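Local coordinates for protein carboxylesterase (Uncultured bacterium, PDB 5GMX) that hydrolyses carboxylic esters as a family VIII carboxylesterase of the beta-lactamase clan and also acts on oxyimino cephalosporins, at residues Lys277-Leu282 against Gly349-Lys354; Ala34-Ala39 against Leu357-Ala362; Ser193-Gly198 against Thr291-Ala296; Thr353-Gly358 against Ala382-Leu387. One frame throughout, in Å; residues are numbered along the deposited sequence.

Contact 1 (Lys277-Leu282 against Gly349-Lys354)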
loop_
_atom_site.group_PDB
_atom_site.type_symbol
_atom_site.label_atom_id
_atom_site.label_comp_id
_atom_site.label_asym_id
_atom_site.label_seq_id
_atom_site.Cartn_x
_atom_site.Cartn_y
_atom_site.Cartn_z
ATOM N N LYS A 277 -8.390 -9.125 1.065
ATOM C CA LYS A 277 -7.984 -10.463 0.662
ATOM C C LYS A 277 -6.481 -10.644 0.814
ATOM O O LYS A 277 -6.034 -11.666 1.342
ATOM C CB LYS A 277 -8.403 -10.760 -0.779
ATOM C CG LYS A 277 -9.866 -11.175 -0.902
ATOM C CD LYS A 277 -10.256 -11.481 -2.338
ATOM C CE LYS A 277 -11.759 -11.823 -2.402
ATOM N NZ LYS A 277 -12.163 -12.282 -3.757
ATOM N N VAL A 278 -5.700 -9.664 0.352
ATOM C CA VAL A 278 -4.245 -9.797 0.498
ATOM C C VAL A 278 -3.838 -9.825 1.981
ATOM O O VAL A 278 -3.100 -10.727 2.429
ATOM C CB VAL A 278 -3.490 -8.674 -0.234
ATOM C CG1 VAL A 278 -1.982 -8.835 -0.046
ATOM C CG2 VAL A 278 -3.841 -8.696 -1.714
ATOM N N TYR A 279 -4.322 -8.855 2.751
ATOM C CA TYR A 279 -3.949 -8.841 4.163
ATOM C C TYR A 279 -4.565 -10.012 4.928
ATOM O O TYR A 279 -4.029 -10.441 5.937
ATOM C CB TYR A 279 -4.339 -7.520 4.814
ATOM C CG TYR A 279 -3.326 -6.442 4.541
ATOM C CD1 TYR A 279 -2.065 -6.501 5.115
ATOM C CD2 TYR A 279 -3.617 -5.379 3.691
ATOM C CE1 TYR A 279 -1.111 -5.515 4.872
ATOM C CE2 TYR A 279 -2.676 -4.389 3.438
ATOM C CZ TYR A 279 -1.420 -4.466 4.035
ATOM O OH TYR A 279 -0.479 -3.500 3.789
ATOM N N GLY A 280 -5.677 -10.532 4.421
ATOM C CA GLY A 280 -6.328 -11.705 4.970
ATOM C C GLY A 280 -5.433 -12.919 4.817
ATOM O O GLY A 280 -5.254 -13.675 5.774
ATOM N N ALA A 281 -4.844 -13.092 3.632
ATOM C CA ALA A 281 -3.841 -14.148 3.440
ATOM C C ALA A 281 -2.665 -13.957 4.390
ATOM O O ALA A 281 -2.198 -14.920 5.009
ATOM C CB ALA A 281 -3.342 -14.179 1.997
ATOM N N LEU A 282 -2.177 -12.722 4.503
ATOM C CA LEU A 282 -1.025 -12.466 5.373
ATOM C C LEU A 282 -1.302 -12.690 6.862
ATOM O O LEU A 282 -0.414 -13.074 7.613
ATOM C CB LEU A 282 -0.490 -11.047 5.169
ATOM C CG LEU A 282 0.018 -10.774 3.747
ATOM C CD1 LEU A 282 0.598 -9.362 3.631
ATOM C CD2 LEU A 282 1.015 -11.841 3.282
ATOM N N GLY A 349 -4.946 -0.719 4.735
ATOM C CA GLY A 349 -5.110 -2.144 4.907
ATOM C C GLY A 349 -4.172 -2.604 5.995
ATOM O O GLY A 349 -3.090 -2.014 6.156
ATOM N N PHE A 350 -4.577 -3.616 6.760
ATOM C CA PHE A 350 -3.630 -4.216 7.706
ATOM C C PHE A 350 -3.946 -5.663 8.072
ATOM O O PHE A 350 -5.046 -6.175 7.835
ATOM C CB PHE A 350 -3.520 -3.366 8.989
ATOM C CG PHE A 350 -4.719 -3.442 9.879
ATOM C CD1 PHE A 350 -4.798 -4.410 10.874
ATOM C CD2 PHE A 350 -5.769 -2.550 9.721
ATOM C CE1 PHE A 350 -5.910 -4.488 11.704
ATOM C CE2 PHE A 350 -6.893 -2.622 10.541
ATOM C CZ PHE A 350 -6.960 -3.595 11.534
ATOM N N ALA A 351 -2.938 -6.315 8.633
ATOM C CA ALA A 351 -3.012 -7.694 9.072
ATOM C C ALA A 351 -2.659 -7.823 10.551
ATOM O O ALA A 351 -1.746 -7.154 11.053
ATOM C CB ALA A 351 -2.092 -8.560 8.235
ATOM N N ASP A 352 -3.379 -8.726 11.212
ATOM C CA ASP A 352 -3.226 -9.070 12.626
ATOM C C ASP A 352 -3.108 -10.588 12.706
ATOM O O ASP A 352 -4.113 -11.287 12.598
ATOM C CB ASP A 352 -4.436 -8.554 13.432
ATOM C CG ASP A 352 -4.449 -9.025 14.906
ATOM O OD1 ASP A 352 -3.654 -9.905 15.301
ATOM O OD2 ASP A 352 -5.298 -8.520 15.680
ATOM N N THR A 353 -1.892 -11.105 12.872
ATOM C CA THR A 353 -1.692 -12.553 12.841
ATOM C C THR A 353 -2.238 -13.259 14.088
ATOM O O THR A 353 -2.478 -14.468 14.060
ATOM C CB THR A 353 -0.203 -12.937 12.687
ATOM O OG1 THR A 353 0.514 -12.553 13.864
ATOM C CG2 THR A 353 0.405 -12.265 11.478
ATOM N N LYS A 354 -2.391 -12.529 15.189
ATOM C CA LYS A 354 -2.954 -13.123 16.406
ATOM C C LYS A 354 -4.429 -13.481 16.214
ATOM O O LYS A 354 -4.828 -14.626 16.423
ATOM C CB LYS A 354 -2.783 -12.188 17.607
ATOM C CG LYS A 354 -1.327 -11.958 18.009
ATOM C CD LYS A 354 -1.223 -11.241 19.353
ATOM C CE LYS A 354 0.228 -11.124 19.842
ATOM N NZ LYS A 354 1.025 -10.068 19.127
#
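Tyr279 lays one face of its ring on the backbone of Gly349 and Phe350, where helix 272-283 packs on the antiparallel sheet of the serine beta-lactamase fold. The helix runs nearly along strand 348-352, the two short axes inclined by 18° and approaching to 7.1 Å.

The largest share of the contact falls to Tyr279, whose ring packs on backbone. Gly349 C lies 3.4 Å above the plane of the Tyr279 ring, displaced toward its rim, and Phe350 N sits over the same face. Gly349 has no side chain, and a CB there would point at the ring, so its peptide can approach CE2 closely. The first torsion (chi1 -81°) puts CG anti to the carbonyl carbon of Tyr279, and the ring then reaches back along the strand toward Gly349. At the root of the side chain, Tyr279 CB rests 3.4 Å from Phe350 O.

Apolar side-chain contacts centre on Ala351, whose methyl points toward the helix. Its CB is 3.7 Å from Tyr279 CD1 and touches Leu282 CB more loosely, at 4.3 Å. Phe350 points to the other face of the sheet, where its ring meets Tyr332.

Around the interface, Tyr279 also touches His341, which may belong to the active-site motifs of this family, and its side chain lies about 12 Å from the bound phenylmethanesulfonic acid. Phe339 of the adjoining strand packs against Leu282, Ala351 and Thr353.

Two contacts to helix carbonyls complete the interface: Ala351 CB sits 3.5 Å from Tyr279 O, and at the outer end Thr353 CG2 stands 4.0 Å from Leu282 O.

Contact 2 (Ala34-Ala39 against Leu357-Ala362)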
loop_
_atom_site.group_PDB
_atom_site.type_symbol
_atom_site.label_atom_id
_atom_site.label_comp_id
_atom_site.label_asym_id
_atom_site.label_seq_id
_atom_site.Cartn_x
_atom_site.Cartn_y
_atom_site.Cartn_z
ATOM N N ALA A 34 -17.669 4.319 -0.784
ATOM C CA ALA A 34 -16.687 3.564 -0.020
ATOM C C ALA A 34 -16.876 2.064 -0.133
ATOM O O ALA A 34 -17.979 1.563 -0.386
ATOM C CB ALA A 34 -16.720 3.985 1.445
ATOM N N SER A 35 -15.781 1.352 0.087
ATOM C CA SER A 35 -15.780 -0.096 0.116
ATOM C C SER A 35 -14.939 -0.577 1.294
ATOM O O SER A 35 -13.940 0.057 1.676
ATOM C CB SER A 35 -15.233 -0.664 -1.185
ATOM O OG SER A 35 -13.871 -0.309 -1.345
ATOM N N PHE A 36 -15.358 -1.702 1.860
ATOM C CA PHE A 36 -14.743 -2.261 3.049
ATOM C C PHE A 36 -14.703 -3.788 2.981
ATOM O O PHE A 36 -15.676 -4.436 2.579
ATOM C CB PHE A 36 -15.500 -1.810 4.304
ATOM C CG PHE A 36 -14.988 -2.434 5.571
ATOM C CD1 PHE A 36 -15.576 -3.584 6.080
ATOM C CD2 PHE A 36 -13.896 -1.900 6.229
ATOM C CE1 PHE A 36 -15.086 -4.181 7.228
ATOM C CE2 PHE A 36 -13.407 -2.486 7.387
ATOM C CZ PHE A 36 -14.005 -3.618 7.891
ATOM N N GLY A 37 -13.591 -4.365 3.408
ATOM C CA GLY A 37 -13.475 -5.808 3.496
ATOM C C GLY A 37 -12.879 -6.237 4.826
ATOM O O GLY A 37 -12.089 -5.510 5.445
ATOM N N LEU A 38 -13.284 -7.420 5.276
ATOM C CA LEU A 38 -12.743 -8.011 6.483
ATOM C C LEU A 38 -12.620 -9.519 6.301
ATOM O O LEU A 38 -13.590 -10.207 5.955
ATOM C CB LEU A 38 -13.615 -7.677 7.698
ATOM C CG LEU A 38 -13.182 -8.251 9.060
ATOM C CD1 LEU A 38 -11.946 -7.562 9.588
ATOM C CD2 LEU A 38 -14.301 -8.158 10.096
ATOM N N ALA A 39 -11.409 -10.024 6.503
ATOM C CA ALA A 39 -11.132 -11.447 6.429
ATOM C C ALA A 39 -10.771 -11.981 7.806
ATOM O O ALA A 39 -10.028 -11.349 8.558
ATOM C CB ALA A 39 -10.015 -11.736 5.433
ATOM N N LEU A 357 -6.717 -11.825 11.389
ATOM C CA LEU A 357 -7.645 -10.852 10.828
ATOM C C LEU A 357 -6.951 -9.973 9.792
ATOM O O LEU A 357 -5.878 -9.446 10.048
ATOM C CB LEU A 357 -8.228 -9.988 11.953
ATOM C CG LEU A 357 -9.166 -8.807 11.677
ATOM C CD1 LEU A 357 -10.095 -8.596 12.869
ATOM C CD2 LEU A 357 -8.393 -7.511 11.402
ATOM N N GLY A 358 -7.561 -9.813 8.625
ATOM C CA GLY A 358 -7.064 -8.870 7.642
ATOM C C GLY A 358 -8.167 -7.880 7.332
ATOM O O GLY A 358 -9.335 -8.246 7.293
HETATM N N MSE A 359 -7.813 -6.627 7.100
HETATM C CA MSE A 359 -8.837 -5.616 6.890
HETATM C C MSE A 359 -8.456 -4.656 5.780
HETATM O O MSE A 359 -7.285 -4.258 5.667
HETATM C CB MSE A 359 -9.097 -4.836 8.184
HETATM C CG MSE A 359 -10.217 -3.808 8.044
HETATM SE SE MSE A 359 -10.575 -2.748 9.672
HETATM C CE MSE A 359 -10.690 -4.212 10.960
ATOM N N GLY A 360 -9.446 -4.273 4.973
ATOM C CA GLY A 360 -9.210 -3.348 3.878
ATOM C C GLY A 360 -10.278 -2.275 3.751
ATOM O O GLY A 360 -11.461 -2.544 3.942
ATOM N N TYR A 361 -9.867 -1.054 3.417
ATOM C CA TYR A 361 -10.826 0.038 3.300
ATOM C C TYR A 361 -10.379 1.058 2.252
ATOM O O TYR A 361 -9.228 1.537 2.271
ATOM C CB TYR A 361 -11.040 0.681 4.675
ATOM C CG TYR A 361 -11.869 1.945 4.676
ATOM C CD1 TYR A 361 -13.168 1.961 4.172
ATOM C CD2 TYR A 361 -11.370 3.109 5.239
ATOM C CE1 TYR A 361 -13.926 3.131 4.178
ATOM C CE2 TYR A 361 -12.120 4.267 5.280
ATOM C CZ TYR A 361 -13.384 4.281 4.730
ATOM O OH TYR A 361 -14.090 5.454 4.769
ATOM N N ALA A 362 -11.273 1.350 1.306
ATOM C CA ALA A 362 -10.941 2.277 0.218
ATOM C C ALA A 362 -12.146 3.134 -0.156
ATOM O O ALA A 362 -13.249 2.618 -0.316
ATOM C CB ALA A 362 -10.431 1.517 -1.004
#
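Two neighbouring strands of the central antiparallel sheet meet here, with Phe36 opposite Tyr361 and Leu38 opposite Met359 in non-hydrogen-bonded pairs. Alternating with them along the strands, Ser35 with Ala362, Gly37 with Gly360 and Ala39 with Gly358 form three hydrogen-bonded pairs, each with two backbone bonds; the bond from Ala39 N to Gly358 O measures 2.8 Å.

The face bearing Phe36, Leu38, Met359 and Tyr361 is apolar and lies under helices 16-27 and 374-385. Phe36 reaches across the strands toward Met359, a selenomethionine: Phe36 CE2 comes to 3.5 Å from Met359 CG, and SE lies in the ring plane at its edge, 4.9 Å from the centroid, as a Met-aromatic contact. The bend of Met359 at its last torsion (chi3 -49°) carries CE along the sheet to Leu38 CD1, 3.8 Å away. That same CD1 also meets Leu357 CG at 3.7 Å. Tyr361 crosses Phe36 at about a right angle, and its CD1 comes within 3.2 Å of Ser35 O.

On the other face, Ser35 OG donates to Ala362 O across 3.2 Å, so this carbonyl accepts from both the backbone N and the hydroxyl of Ser35. Ser35 OG is also hydrogen-bonded to Gly272 N at the start of helix 272-283, and Gly280 of that helix packs on Ala39.

Chemically, the strands are zipped by a regular ladder of buried backbone hydrogen bonds. One face is packed with aromatic and aliphatic groups and the selenomethionine side chain; the opposite one bears only small residues here, consistent with the close approach of helix 272-283, and adds a polar tie between sheet and helix.

Contact 3 (Ser193-Gly198 against Thr291-Ala296)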
loop_
_atom_site.group_PDB
_atom_site.type_symbol
_atom_site.label_atom_id
_atom_site.label_comp_id
_atom_site.label_asym_id
_atom_site.label_seq_id
_atom_site.Cartn_x
_atom_site.Cartn_y
_atom_site.Cartn_z
ATOM N N SER A 193 -3.693 -12.844 -7.929
ATOM C CA SER A 193 -4.413 -13.859 -8.697
ATOM C C SER A 193 -4.574 -15.205 -7.974
ATOM O O SER A 193 -5.662 -15.769 -8.006
ATOM C CB SER A 193 -3.736 -14.090 -10.049
ATOM O OG SER A 193 -4.504 -14.967 -10.853
ATOM N N PRO A 194 -3.508 -15.723 -7.320
ATOM C CA PRO A 194 -3.684 -17.022 -6.652
ATOM C C PRO A 194 -4.796 -17.055 -5.599
ATOM O O PRO A 194 -5.432 -18.092 -5.416
ATOM C CB PRO A 194 -2.316 -17.263 -5.987
ATOM C CG PRO A 194 -1.361 -16.511 -6.817
ATOM C CD PRO A 194 -2.098 -15.285 -7.277
ATOM N N ILE A 195 -5.021 -15.948 -4.903
ATOM C CA ILE A 195 -6.042 -15.929 -3.865
ATOM C C ILE A 195 -7.342 -15.309 -4.364
ATOM O O ILE A 195 -8.266 -15.068 -3.582
ATOM C CB ILE A 195 -5.552 -15.169 -2.618
ATOM C CG1 ILE A 195 -5.143 -13.746 -2.984
ATOM C CG2 ILE A 195 -4.362 -15.891 -1.996
ATOM C CD1 ILE A 195 -4.618 -12.950 -1.821
ATOM N N GLY A 196 -7.402 -15.048 -5.666
ATOM C CA GLY A 196 -8.602 -14.527 -6.291
ATOM C C GLY A 196 -8.862 -13.055 -6.033
ATOM O O GLY A 196 -10.003 -12.619 -6.076
ATOM N N ALA A 197 -7.809 -12.285 -5.775
ATOM C CA ALA A 197 -7.955 -10.852 -5.542
ATOM C C ALA A 197 -7.547 -10.068 -6.785
ATOM O O ALA A 197 -7.575 -8.836 -6.788
ATOM C CB ALA A 197 -7.113 -10.408 -4.332
ATOM N N GLY A 198 -7.201 -10.797 -7.846
ATOM C CA GLY A 198 -6.653 -10.210 -9.057
ATOM C C GLY A 198 -7.589 -9.308 -9.843
ATOM O O GLY A 198 -7.152 -8.591 -10.746
ATOM N N THR A 291 -5.584 -21.377 -0.591
ATOM C CA THR A 291 -4.449 -21.176 -1.488
ATOM C C THR A 291 -3.331 -20.371 -0.804
ATOM O O THR A 291 -3.578 -19.316 -0.221
ATOM C CB THR A 291 -4.878 -20.471 -2.793
ATOM O OG1 THR A 291 -5.809 -21.298 -3.503
ATOM C CG2 THR A 291 -3.660 -20.198 -3.689
ATOM N N ARG A 292 -2.101 -20.877 -0.888
ATOM C CA ARG A 292 -0.960 -20.262 -0.209
ATOM C C ARG A 292 -0.113 -19.396 -1.140
ATOM O O ARG A 292 0.275 -19.835 -2.212
ATOM C CB ARG A 292 -0.071 -21.336 0.427
ATOM C CG ARG A 292 1.193 -20.761 1.052
ATOM C CD ARG A 292 1.984 -21.805 1.812
ATOM N NE ARG A 292 1.222 -22.409 2.907
ATOM C CZ ARG A 292 1.018 -21.828 4.082
ATOM N NH1 ARG A 292 1.491 -20.611 4.309
ATOM N NH2 ARG A 292 0.324 -22.451 5.025
ATOM N N ILE A 293 0.178 -18.166 -0.724
ATOM C CA ILE A 293 1.052 -17.307 -1.516
ATOM C C ILE A 293 2.417 -17.145 -0.845
ATOM O O ILE A 293 3.386 -16.754 -1.491
ATOM C CB ILE A 293 0.439 -15.905 -1.753
ATOM C CG1 ILE A 293 0.059 -15.238 -0.430
ATOM C CG2 ILE A 293 -0.774 -15.979 -2.680
ATOM C CD1 ILE A 293 -0.337 -13.779 -0.578
ATOM N N ILE A 294 2.489 -17.467 0.440
ATOM C CA ILE A 294 3.737 -17.326 1.178
ATOM C C ILE A 294 3.741 -18.163 2.460
ATOM O O ILE A 294 2.686 -18.465 3.010
ATOM C CB ILE A 294 3.990 -15.841 1.524
ATOM C CG1 ILE A 294 5.446 -15.612 1.900
ATOM C CG2 ILE A 294 3.052 -15.366 2.634
ATOM C CD1 ILE A 294 5.748 -14.184 2.089
ATOM N N SER A 295 4.928 -18.556 2.916
ATOM C CA SER A 295 5.071 -19.245 4.196
ATOM C C SER A 295 5.003 -18.257 5.373
ATOM O O SER A 295 5.247 -17.060 5.210
ATOM C CB SER A 295 6.391 -20.028 4.248
ATOM O OG SER A 295 7.481 -19.165 4.533
ATOM N N ALA A 296 4.658 -18.762 6.555
ATOM C CA ALA A 296 4.603 -17.941 7.771
ATOM C C ALA A 296 5.975 -17.349 8.147
ATOM O O ALA A 296 6.058 -16.237 8.679
ATOM C CB ALA A 296 4.053 -18.758 8.924
#
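Ile195 and Ile293 meet obliquely through their gamma methyls, CG2 against CG2 at 3.7 Å, and form the centre of a small apolar junction. In both residues CG2 stands anti to the carbonyl carbon while CG1 takes the position between backbone N and C (chi1 57° in Ile195 and 55° in Ile293). The paired torsions turn one short branch of each isoleucine to the other and leave the longer CG1-CD1 arms to run elsewhere; Ile195 CD1 reaches the backbone of Lys277 and Val278 in helix 272-283.

Pro194 comes in beside this pair, its CB lying 3.9 Å from Ile293 CG2. Thr291 adds its methyl next to Pro194: CG2 is placed anti to its own backbone N and approaches Pro194 O to 3.2 Å, with Pro194 CB at 4.0 Å. Ile195 CG2 also touches Thr291 O at 3.9 Å, so this one methyl is shared between a side chain and a peptide carbonyl. The touch across the two segments is thus entirely van der Waals, branched methyls and a proline ring against a short strand end.

Ile195 also packs on Leu288 of the partner strand 287-288, and Ile293 on Ala281. Lys277 NZ is hydrogen-bonded to Gly196 O, tying the loop to helix 272-283.

Ser193 to Gly196 form a type I turn closed by Gly196 N to Ser193 O at 3.0 Å. With Ala197 N bonded to Ala192 O and Gly196 at positive phi, this is the Schellman motif that ends helix 183-192, here docked against the two-stranded hairpin 287-292 and the link that follows it.

Contact 4 (Thr353-Gly358 against Ala382-Leu387)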
loop_
_atom_site.group_PDB
_atom_site.type_symbol
_atom_site.label_atom_id
_atom_site.label_comp_id
_atom_site.label_asym_id
_atom_site.label_seq_id
_atom_site.Cartn_x
_atom_site.Cartn_y
_atom_site.Cartn_z
ATOM N N THR A 353 -1.892 -11.105 12.872
ATOM C CA THR A 353 -1.692 -12.553 12.841
ATOM C C THR A 353 -2.238 -13.259 14.088
ATOM O O THR A 353 -2.478 -14.468 14.060
ATOM C CB THR A 353 -0.203 -12.937 12.687
ATOM O OG1 THR A 353 0.514 -12.553 13.864
ATOM C CG2 THR A 353 0.405 -12.265 11.478
ATOM N N LYS A 354 -2.391 -12.529 15.189
ATOM C CA LYS A 354 -2.954 -13.123 16.406
ATOM C C LYS A 354 -4.429 -13.481 16.214
ATOM O O LYS A 354 -4.828 -14.626 16.423
ATOM C CB LYS A 354 -2.783 -12.188 17.607
ATOM C CG LYS A 354 -1.327 -11.958 18.009
ATOM C CD LYS A 354 -1.223 -11.241 19.353
ATOM C CE LYS A 354 0.228 -11.124 19.842
ATOM N NZ LYS A 354 1.025 -10.068 19.127
ATOM N N ALA A 355 -5.227 -12.511 15.783
ATOM C CA ALA A 355 -6.645 -12.749 15.522
ATOM C C ALA A 355 -6.870 -13.365 14.141
ATOM O O ALA A 355 -8.001 -13.680 13.775
ATOM C CB ALA A 355 -7.431 -11.447 15.653
ATOM N N ARG A 356 -5.790 -13.542 13.386
ATOM C CA ARG A 356 -5.872 -14.007 12.002
ATOM C C ARG A 356 -6.841 -13.132 11.193
ATOM O O ARG A 356 -7.652 -13.621 10.406
ATOM C CB ARG A 356 -6.259 -15.488 11.955
ATOM C CG ARG A 356 -5.136 -16.391 12.482
ATOM C CD ARG A 356 -5.599 -17.802 12.772
ATOM N NE ARG A 356 -5.974 -18.519 11.557
ATOM C CZ ARG A 356 -6.700 -19.638 11.535
ATOM N NH1 ARG A 356 -7.149 -20.171 12.668
ATOM N NH2 ARG A 356 -6.984 -20.224 10.373
ATOM N N LEU A 357 -6.717 -11.825 11.389
ATOM C CA LEU A 357 -7.645 -10.852 10.828
ATOM C C LEU A 357 -6.951 -9.973 9.792
ATOM O O LEU A 357 -5.878 -9.446 10.048
ATOM C CB LEU A 357 -8.228 -9.988 11.953
ATOM C CG LEU A 357 -9.166 -8.807 11.677
ATOM C CD1 LEU A 357 -10.095 -8.596 12.869
ATOM C CD2 LEU A 357 -8.393 -7.511 11.402
ATOM N N GLY A 358 -7.561 -9.813 8.625
ATOM C CA GLY A 358 -7.064 -8.870 7.642
ATOM C C GLY A 358 -8.167 -7.880 7.332
ATOM O O GLY A 358 -9.335 -8.246 7.293
ATOM N N ALA A 382 -15.206 -1.435 15.872
ATOM C CA ALA A 382 -16.356 -2.318 15.677
ATOM C C ALA A 382 -15.896 -3.742 15.412
ATOM O O ALA A 382 -16.413 -4.685 15.996
ATOM C CB ALA A 382 -17.227 -1.823 14.543
ATOM N N ALA A 383 -14.911 -3.885 14.531
ATOM C CA ALA A 383 -14.406 -5.194 14.157
ATOM C C ALA A 383 -13.852 -5.954 15.351
ATOM O O ALA A 383 -14.079 -7.157 15.473
ATOM C CB ALA A 383 -13.345 -5.061 13.090
ATOM N N TYR A 384 -13.121 -5.270 16.230
ATOM C CA TYR A 384 -12.556 -5.988 17.371
ATOM C C TYR A 384 -13.554 -6.192 18.509
ATOM O O TYR A 384 -13.289 -6.963 19.432
ATOM C CB TYR A 384 -11.293 -5.294 17.881
ATOM C CG TYR A 384 -10.079 -5.678 17.057
ATOM C CD1 TYR A 384 -9.360 -6.834 17.346
ATOM C CD2 TYR A 384 -9.680 -4.913 15.966
ATOM C CE1 TYR A 384 -8.258 -7.207 16.583
ATOM C CE2 TYR A 384 -8.572 -5.273 15.200
ATOM C CZ TYR A 384 -7.874 -6.422 15.516
ATOM O OH TYR A 384 -6.788 -6.785 14.768
ATOM N N ARG A 385 -14.706 -5.531 18.449
ATOM C CA ARG A 385 -15.773 -5.879 19.388
ATOM C C ARG A 385 -16.411 -7.240 19.097
ATOM O O ARG A 385 -17.016 -7.853 19.975
ATOM C CB ARG A 385 -16.858 -4.808 19.383
ATOM C CG ARG A 385 -16.581 -3.658 20.308
ATOM C CD ARG A 385 -17.805 -2.787 20.449
ATOM N NE ARG A 385 -18.996 -3.536 20.844
ATOM C CZ ARG A 385 -20.214 -3.008 20.844
ATOM N NH1 ARG A 385 -20.369 -1.745 20.469
ATOM N NH2 ARG A 385 -21.267 -3.728 21.215
ATOM N N CYS A 386 -16.275 -7.712 17.863
ATOM C CA CYS A 386 -16.932 -8.944 17.435
ATOM C C CYS A 386 -16.107 -10.206 17.688
ATOM O O CYS A 386 -16.495 -11.300 17.271
ATOM C CB CYS A 386 -17.282 -8.849 15.947
ATOM S SG CYS A 386 -18.444 -7.520 15.550
ATOM N N LEU A 387 -14.973 -10.057 18.367
ATOM C CA LEU A 387 -14.081 -11.185 18.621
ATOM C C LEU A 387 -14.164 -11.662 20.071
ATOM O O LEU A 387 -13.684 -10.988 20.985
ATOM C CB LEU A 387 -12.642 -10.796 18.276
ATOM C CG LEU A 387 -12.404 -10.361 16.827
ATOM C CD1 LEU A 387 -10.953 -9.947 16.605
ATOM C CD2 LEU A 387 -12.790 -11.466 15.863
#
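Ala355, in the turn between strands 348-352 and 357-363, and Leu357, at the start of the second strand, meet the C-terminal end of the chain at Tyr384 and Leu387. Ala355 comes first: its methyl points across the gap and its CB lies 3.9 Å from Leu387 CD1, with Tyr384 CE1 farther off at 4.4 Å. Its own backbone N is hydrogen-bonded to Asp352 OD1, which holds the turn.

Arg356 follows with a positive phi (53°). Together with Leu357 it faces Asp352 in a G1 beta bulge, and the chain enters strand 357-363 from there.

Leu357 makes the larger part of the contact and uses both branches. Its CD1 stands 4.1 Å above the plane of the Tyr384 ring, displaced toward the rim on the CZ side, and also touches Leu387 CD1 at 4.1 Å. The CD2 branch reaches Tyr384 OH at 3.8 Å. The hydroxyl of Tyr384 is hydrogen-bonded to Asp352 OD2, so one aspartate ties both the turn, through OD1, and Tyr384, through OD2.

Within the fold, the end of helix 374-385 and the last ordered residue, Leu387, pack on one face of the sheet, at the start of strand 357-363. Leu357 also touches Ile40 of strand 33-40 and Phe350 of strand 348-352, while Ala383 leans on Val18 of helix 16-27.

How the contacts relate
Contacts 1, 2 and 4 cluster on one antiparallel sheet, their centres 10 to 12 Å apart, while contact 3 lies at the far side of helix 272-283, its centre about 12 Å from that of contact 1. Strands 348-352 and 357-363 are sheet neighbours; contact 4 shares Thr353 and Lys354 with contact 1, and Leu357 and Gly358 with contact 2. Contact 2 joins segments more than 300 residues apart and spans the loops of contacts 1 and 3, which interleave along the chain. Strand 33-40 from near the N-terminus thus pairs with strand 357-363 from near the C-terminus, with helix 272-283 linking the sheet to the 193-198 loop. Contacts 3 and 4, about 20 Å apart between centres, do not touch.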